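PDB 5TZJ: glycosyl transferase from Staphylococcus aureus, which belongs to the family 2 glycosyl transferases and holds uridine-diphosphate-N-acetylglucosamine in its pocket. Local coordinates for residues H112-R126 / R191-K205. Residues are numbered along the deposited sequence; the frame is centred on the assembly and turned at random.
With UD1 (uridine-diphosphate-N-acetylglucosamine), chain C.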
loop_
_atom_site.group_PDB
_atom_site.type_symbol
_atom_site.label_atom_id
_atom_site.label_comp_id
_atom_site.label_asym_id
_atom_site.label_seq_id
_atom_site.Cartn_x
_atom_site.Cartn_y
_atom_site.Cartn_z
ATOM N N HIS A 112 6.465 21.069 7.883
ATOM C CA HIS A 112 6.574 21.095 6.417
ATOM C C HIS A 112 6.724 19.687 5.838
ATOM O O HIS A 112 7.489 19.455 4.899
ATOM C CB HIS A 112 7.714 22.002 5.955
ATOM C CG HIS A 112 7.644 23.389 6.518
ATOM N ND1 HIS A 112 8.362 23.777 7.629
ATOM C CD2 HIS A 112 6.917 24.469 6.146
ATOM C CE1 HIS A 112 8.096 25.044 7.906
ATOM N NE2 HIS A 112 7.226 25.490 7.017
ATOM N N SER A 113 5.980 18.741 6.401
ATOM C CA SER A 113 5.935 17.385 5.860
ATOM C C SER A 113 5.587 17.396 4.373
ATOM O O SER A 113 4.805 18.221 3.901
ATOM C CB SER A 113 4.898 16.547 6.625
ATOM O OG SER A 113 4.944 16.803 8.028
ATOM N N ASP A 114 6.162 16.448 3.630
ATOM C CA ASP A 114 5.710 16.167 2.270
ATOM C C ASP A 114 4.719 15.036 2.211
ATOM O O ASP A 114 3.875 15.013 1.303
ATOM C CB ASP A 114 6.891 15.825 1.362
ATOM C CG ASP A 114 7.846 16.985 1.250
ATOM O OD1 ASP A 114 7.352 18.146 1.305
ATOM O OD2 ASP A 114 9.066 16.733 1.149
ATOM N N VAL A 115 4.827 14.108 3.156
ATOM C CA VAL A 115 3.910 12.991 3.320
ATOM C C VAL A 115 3.622 12.899 4.806
ATOM O O VAL A 115 4.555 12.842 5.616
ATOM C CB VAL A 115 4.518 11.670 2.771
ATOM C CG1 VAL A 115 3.673 10.451 3.118
ATOM C CG2 VAL A 115 4.750 11.781 1.276
ATOM N N LEU A 116 2.346 12.908 5.182
ATOM C CA LEU A 116 1.980 12.818 6.595
ATOM C C LEU A 116 1.145 11.560 6.786
ATOM O O LEU A 116 0.025 11.468 6.277
ATOM C CB LEU A 116 1.219 14.059 7.070
ATOM C CG LEU A 116 0.693 14.114 8.513
ATOM C CD1 LEU A 116 1.786 13.889 9.623
ATOM C CD2 LEU A 116 0.002 15.425 8.773
ATOM N N LEU A 117 1.691 10.604 7.518
ATOM C CA LEU A 117 0.932 9.433 7.924
ATOM C C LEU A 117 0.050 9.840 9.086
ATOM O O LEU A 117 0.499 10.570 9.971
ATOM C CB LEU A 117 1.873 8.287 8.349
ATOM C CG LEU A 117 2.514 7.490 7.204
ATOM C CD1 LEU A 117 3.662 8.241 6.553
ATOM C CD2 LEU A 117 2.951 6.085 7.635
ATOM N N ILE A 118 -1.195 9.358 9.100
ATOM C CA ILE A 118 -2.113 9.660 10.191
ATOM C C ILE A 118 -2.649 8.358 10.760
ATOM O O ILE A 118 -2.951 7.418 10.015
ATOM C CB ILE A 118 -3.250 10.586 9.741
ATOM C CG1 ILE A 118 -4.000 9.975 8.541
ATOM C CG2 ILE A 118 -2.709 11.987 9.454
ATOM C CD1 ILE A 118 -5.216 10.825 8.145
ATOM N N LYS A 119 -2.705 8.282 12.085
ATOM C CA LYS A 119 -2.970 7.014 12.747
ATOM C C LYS A 119 -4.345 6.488 12.353
ATOM O O LYS A 119 -5.328 7.233 12.325
ATOM C CB LYS A 119 -2.877 7.177 14.275
ATOM C CG LYS A 119 -3.209 5.895 15.010
ATOM C CD LYS A 119 -3.336 6.104 16.502
ATOM C CE LYS A 119 -2.047 6.516 17.124
ATOM N NZ LYS A 119 -2.240 6.796 18.598
ATOM N N MET A 120 -4.417 5.192 12.063
ATOM C CA MET A 120 -5.677 4.589 11.666
ATOM C C MET A 120 -6.263 3.744 12.794
ATOM O O MET A 120 -5.565 3.316 13.717
ATOM C CB MET A 120 -5.496 3.741 10.405
ATOM C CG MET A 120 -4.552 4.331 9.366
ATOM S SD MET A 120 -4.105 3.090 8.118
ATOM C CE MET A 120 -5.761 2.684 7.545
ATOM N N LYS A 121 -7.577 3.534 12.722
ATOM C CA LYS A 121 -8.286 2.666 13.648
ATOM C C LYS A 121 -9.196 1.734 12.862
ATOM O O LYS A 121 -9.925 2.187 11.967
ATOM C CB LYS A 121 -9.102 3.480 14.645
ATOM C CG LYS A 121 -10.142 2.671 15.410
ATOM C CD LYS A 121 -9.499 1.571 16.237
ATOM C CE LYS A 121 -10.534 0.902 17.130
ATOM N NZ LYS A 121 -11.307 1.923 17.858
ATOM N N GLY A 122 -9.137 0.439 13.183
ATOM C CA GLY A 122 -10.076 -0.508 12.600
ATOM C C GLY A 122 -11.460 -0.363 13.215
ATOM O O GLY A 122 -11.613 -0.069 14.404
ATOM N N VAL A 123 -12.486 -0.557 12.390
ATOM C CA VAL A 123 -13.871 -0.528 12.858
ATOM C C VAL A 123 -14.537 -1.838 12.465
ATOM O O VAL A 123 -14.288 -2.365 11.373
ATOM C CB VAL A 123 -14.662 0.675 12.304
ATOM C CG1 VAL A 123 -16.056 0.694 12.895
ATOM C CG2 VAL A 123 -13.947 1.967 12.623
ATOM N N ASN A 124 -15.411 -2.329 13.353
ATOM C CA ASN A 124 -15.966 -3.682 13.395
ATOM C C ASN A 124 -15.119 -4.729 12.662
ATOM O O ASN A 124 -15.527 -5.282 11.636
ATOM C CB ASN A 124 -17.423 -3.674 12.894
ATOM C CG ASN A 124 -17.552 -3.341 11.416
ATOM O OD1 ASN A 124 -17.190 -2.250 10.977
ATOM N ND2 ASN A 124 -18.106 -4.277 10.647
ATOM N N GLY A 125 -13.945 -5.035 13.208
ATOM C CA GLY A 125 -13.175 -6.183 12.793
ATOM C C GLY A 125 -12.070 -5.897 11.799
ATOM O O GLY A 125 -11.139 -6.701 11.690
ATOM N N ARG A 126 -12.148 -4.788 11.067
ATOM C CA ARG A 126 -11.120 -4.471 10.086
ATOM C C ARG A 126 -9.742 -4.393 10.742
ATOM O O ARG A 126 -9.565 -3.754 11.785
ATOM C CB ARG A 126 -11.444 -3.155 9.393
ATOM C CG ARG A 126 -10.336 -2.670 8.493
ATOM C CD ARG A 126 -10.623 -3.029 7.060
ATOM N NE ARG A 126 -9.584 -2.559 6.152
ATOM C CZ ARG A 126 -9.815 -2.129 4.916
ATOM N NH1 ARG A 126 -11.053 -2.096 4.437
ATOM N NH2 ARG A 126 -8.804 -1.726 4.156
ATOM N N ARG A 191 10.510 14.996 3.336
ATOM C CA ARG A 191 10.226 14.718 4.735
ATOM C C ARG A 191 8.922 13.943 4.835
ATOM O O ARG A 191 7.911 14.323 4.219
ATOM C CB ARG A 191 10.127 16.004 5.565
ATOM C CG ARG A 191 9.416 15.769 6.872
ATOM C CD ARG A 191 9.652 16.877 7.857
ATOM N NE ARG A 191 11.067 17.203 7.932
ATOM C CZ ARG A 191 11.652 17.802 8.963
ATOM N NH1 ARG A 191 10.937 18.135 10.030
ATOM N NH2 ARG A 191 12.947 18.069 8.902
ATOM N N ILE A 192 8.959 12.875 5.621
ATOM C CA ILE A 192 7.828 11.998 5.887
ATOM C C ILE A 192 7.600 12.043 7.385
ATOM O O ILE A 192 8.551 11.895 8.162
ATOM C CB ILE A 192 8.118 10.545 5.435
ATOM C CG1 ILE A 192 8.523 10.473 3.959
ATOM C CG2 ILE A 192 6.928 9.603 5.740
ATOM C CD1 ILE A 192 8.930 9.031 3.508
ATOM N N SER A 193 6.365 12.226 7.803
ATOM C CA SER A 193 6.086 12.410 9.220
ATOM C C SER A 193 4.959 11.477 9.614
ATOM O O SER A 193 4.270 10.914 8.769
ATOM C CB SER A 193 5.695 13.857 9.547
ATOM O OG SER A 193 6.536 14.761 8.871
ATOM N N VAL A 194 4.764 11.330 10.915
ATOM C CA VAL A 194 3.748 10.445 11.463
ATOM C C VAL A 194 3.038 11.206 12.557
ATOM O O VAL A 194 3.680 11.668 13.519
ATOM C CB VAL A 194 4.334 9.137 12.016
ATOM C CG1 VAL A 194 3.201 8.223 12.482
ATOM C CG2 VAL A 194 5.184 8.430 10.947
ATOM N N LEU A 195 1.724 11.339 12.421
ATOM C CA LEU A 195 0.906 12.001 13.428
ATOM C C LEU A 195 0.031 10.938 14.088
ATOM O O LEU A 195 -0.808 10.319 13.423
ATOM C CB LEU A 195 0.097 13.131 12.789
ATOM C CG LEU A 195 -0.820 14.002 13.627
ATOM C CD1 LEU A 195 -0.448 15.446 13.506
ATOM C CD2 LEU A 195 -2.140 13.850 13.006
ATOM N N SER A 196 0.278 10.679 15.378
ATOM C CA SER A 196 -0.412 9.619 16.103
ATOM C C SER A 196 -1.178 10.113 17.330
ATOM O O SER A 196 -1.474 9.313 18.220
ATOM C CB SER A 196 0.587 8.547 16.525
ATOM O OG SER A 196 0.954 7.739 15.434
ATOM N N ASP A 197 -1.542 11.400 17.389
ATOM C CA ASP A 197 -2.118 11.943 18.619
ATOM C C ASP A 197 -3.503 11.372 18.933
ATOM O O ASP A 197 -3.863 11.244 20.116
ATOM C CB ASP A 197 -2.157 13.470 18.538
ATOM C CG ASP A 197 -0.775 14.082 18.692
ATOM O OD1 ASP A 197 0.189 13.317 18.895
ATOM O OD2 ASP A 197 -0.639 15.317 18.628
ATOM N N LYS A 198 -4.300 11.039 17.908
ATOM C CA LYS A 198 -5.530 10.283 18.133
ATOM C C LYS A 198 -5.792 9.360 16.944
ATOM O O LYS A 198 -4.970 9.235 16.025
ATOM C CB LYS A 198 -6.710 11.215 18.418
ATOM C CG LYS A 198 -6.935 12.263 17.369
ATOM C CD LYS A 198 -7.572 13.524 17.955
ATOM C CE LYS A 198 -6.574 14.297 18.785
ATOM N NZ LYS A 198 -7.032 15.674 19.094
ATOM N N ALA A 199 -6.913 8.644 17.012
ATOM C CA ALA A 199 -7.369 7.860 15.871
ATOM C C ALA A 199 -7.918 8.822 14.823
ATOM O O ALA A 199 -8.965 9.437 15.034
ATOM C CB ALA A 199 -8.422 6.850 16.320
ATOM N N TYR A 200 -7.207 8.989 13.708
ATOM C CA TYR A 200 -7.656 9.913 12.659
ATOM C C TYR A 200 -8.419 9.230 11.533
ATOM O O TYR A 200 -9.505 9.687 11.156
ATOM C CB TYR A 200 -6.460 10.691 12.080
ATOM C CG TYR A 200 -5.846 11.637 13.098
ATOM C CD1 TYR A 200 -6.457 12.856 13.409
ATOM C CD2 TYR A 200 -4.687 11.294 13.777
ATOM C CE1 TYR A 200 -5.904 13.727 14.362
ATOM C CE2 TYR A 200 -4.139 12.138 14.743
ATOM C CZ TYR A 200 -4.737 13.356 15.023
ATOM O OH TYR A 200 -4.168 14.195 15.956
ATOM N N TYR A 201 -7.874 8.153 10.978
ATOM C CA TYR A 201 -8.479 7.478 9.840
ATOM C C TYR A 201 -9.190 6.208 10.334
ATOM O O TYR A 201 -8.542 5.233 10.749
ATOM C CB TYR A 201 -7.414 7.181 8.774
ATOM C CG TYR A 201 -8.042 6.731 7.476
ATOM C CD1 TYR A 201 -8.473 5.427 7.318
ATOM C CD2 TYR A 201 -8.256 7.627 6.423
ATOM C CE1 TYR A 201 -9.116 5.027 6.163
ATOM C CE2 TYR A 201 -8.861 7.219 5.260
ATOM C CZ TYR A 201 -9.298 5.921 5.138
ATOM O OH TYR A 201 -9.927 5.507 3.980
ATOM N N TYR A 202 -10.517 6.201 10.255
ATOM C CA TYR A 202 -11.301 5.016 10.596
ATOM C C TYR A 202 -11.576 4.178 9.352
ATOM O O TYR A 202 -12.238 4.635 8.403
ATOM C CB TYR A 202 -12.614 5.409 11.277
ATOM C CG TYR A 202 -12.395 6.192 12.532
ATOM C CD1 TYR A 202 -12.330 7.577 12.497
ATOM C CD2 TYR A 202 -12.233 5.556 13.744
ATOM C CE1 TYR A 202 -12.129 8.319 13.648
ATOM C CE2 TYR A 202 -12.036 6.290 14.916
ATOM C CZ TYR A 202 -11.977 7.670 14.853
ATOM O OH TYR A 202 -11.778 8.406 15.989
ATOM N N ALA A 203 -11.094 2.945 9.365
ATOM C CA ALA A 203 -11.263 2.017 8.257
ATOM C C ALA A 203 -12.269 0.947 8.682
ATOM O O ALA A 203 -12.077 0.269 9.699
ATOM C CB ALA A 203 -9.914 1.419 7.855
ATOM N N THR A 204 -13.362 0.837 7.930
ATOM C CA THR A 204 -14.450 -0.071 8.244
ATOM C C THR A 204 -14.290 -1.406 7.517
ATOM O O THR A 204 -13.464 -1.567 6.619
ATOM C CB THR A 204 -15.787 0.559 7.860
ATOM O OG1 THR A 204 -15.725 0.994 6.486
ATOM C CG2 THR A 204 -16.105 1.741 8.770
ATOM N N LYS A 205 -15.115 -2.372 7.919
ATOM C CA LYS A 205 -15.359 -3.575 7.126
ATOM C C LYS A 205 -16.870 -3.738 6.963
ATOM O O LYS A 205 -17.536 -4.363 7.795
ATOM C CB LYS A 205 -14.724 -4.811 7.747
ATOM C CG LYS A 205 -14.057 -5.682 6.685
ATOM C CD LYS A 205 -13.193 -4.811 5.729
ATOM C CE LYS A 205 -12.613 -5.602 4.563
ATOM N NZ LYS A 205 -11.944 -6.854 5.002
HETATM C "C1'" UD1 C . -8.138 -1.242 0.577
HETATM C "C2'" UD1 C . -7.377 0.074 0.688
HETATM C "C3'" UD1 C . -7.825 0.922 -0.454
HETATM C "C4'" UD1 C . -7.233 0.320 -1.681
HETATM C "C5'" UD1 C . -7.962 -0.999 -1.944
HETATM C "C6'" UD1 C . -7.395 -1.686 -3.152
HETATM C "C7'" UD1 C . -6.747 0.423 3.093
HETATM C "C8'" UD1 C . -5.609 -0.562 2.895
HETATM N "N2'" UD1 C . -7.638 0.725 2.001
HETATM O "O1'" UD1 C . -9.469 -0.936 0.774
HETATM O "O3'" UD1 C . -7.475 2.324 -0.276
HETATM O "O4'" UD1 C . -7.367 1.212 -2.770
HETATM O "O5'" UD1 C . -7.848 -1.893 -0.759
HETATM O "O6'" UD1 C . -5.990 -1.625 -3.116
HETATM O "O7'" UD1 C . -6.937 0.934 4.138
HETATM N N1 UD1 C . -13.779 1.948 -5.924
HETATM C C2 UD1 C . -13.848 2.636 -7.244
HETATM N N3 UD1 C . -14.066 1.853 -8.501
HETATM C C4 UD1 C . -14.196 0.402 -8.408
HETATM C C5 UD1 C . -14.099 -0.289 -7.080
HETATM C C6 UD1 C . -13.886 0.501 -5.844
HETATM O O2 UD1 C . -13.739 3.802 -7.293
HETATM O O4 UD1 C . -14.371 -0.221 -9.404
HETATM C C1B UD1 C . -13.510 2.735 -4.748
HETATM C C2B UD1 C . -14.440 2.378 -3.463
HETATM O "O2'" UD1 C . -15.739 3.079 -3.600
HETATM C C3B UD1 C . -13.707 2.757 -2.416
HETATM C C4B UD1 C . -12.236 2.584 -2.845
HETATM O O4B UD1 C . -12.259 2.468 -4.380
HETATM O O3B UD1 C . -13.871 4.227 -2.127
HETATM C C5B UD1 C . -11.599 1.412 -2.341
HETATM O O5B UD1 C . -12.303 0.275 -2.759
HETATM P PA UD1 C . -12.726 -0.799 -1.579
HETATM O O1A UD1 C . -13.722 -1.794 -2.116
HETATM O O2A UD1 C . -13.270 -0.053 -0.374
HETATM O O3A UD1 C . -11.275 -1.516 -1.176
HETATM P PB UD1 C . -10.720 -1.922 0.328
HETATM O O1B UD1 C . -11.769 -1.839 1.414
HETATM O O2B UD1 C . -10.345 -3.378 0.098
#
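The Arg126 guanidinium, carried past Thr204 and Lys205, meets uridine-diphosphate-N-acetylglucosamine at its edge: C8' of the ligand lies in its plane. Arg126 NH1 donates both to O1B of the ligand (3.1 Å, N-H...O 159°) and, 27° out of the guanidinium plane, to Thr204 O (3.3 Å), a second contact that would limit rotation of the group. Arg126 and Lys205 cross at about a right angle, the methylenes Arg126 CD and Lys205 CD 3.4 Å apart. The Tyr202 ring takes Val123 CG2 at its edge. The Tyr200 ring has Lys198 CG 3.3 Å above one face, offset toward the rim, and the backbone N of Lys119 at its edge; its hydroxyl is hydrogen-bonded to Asp103 OD2. Met120 runs alongside Tyr201, pointing the same way, with Met120 CE 3.9 Å from Tyr201 CD1.

Between the two strand pairs, Tyr200 N and Tyr201 N grip Lys119 O from opposite faces of its plane. Lys119 starts with CG anti to the backbone N (chi1 177°) and bends at chi3, which brings NZ to a 2.7 Å hydrogen bond with Ser196 O. Farther back, Leu117 CD1 packs 3.6 Å from Ile192 CG2, and Tyr186 of helix 177-188 touches both side chains.

Parallel bridges before and after the interruption at 196-200, with strand axes 4.6 Å apart in each pair, define neighbouring strands of the mixed sheet in this GT-A-like glycosyl transferase domain, their far end bordering the uridine-diphosphate-N-acetylglucosamine pocket.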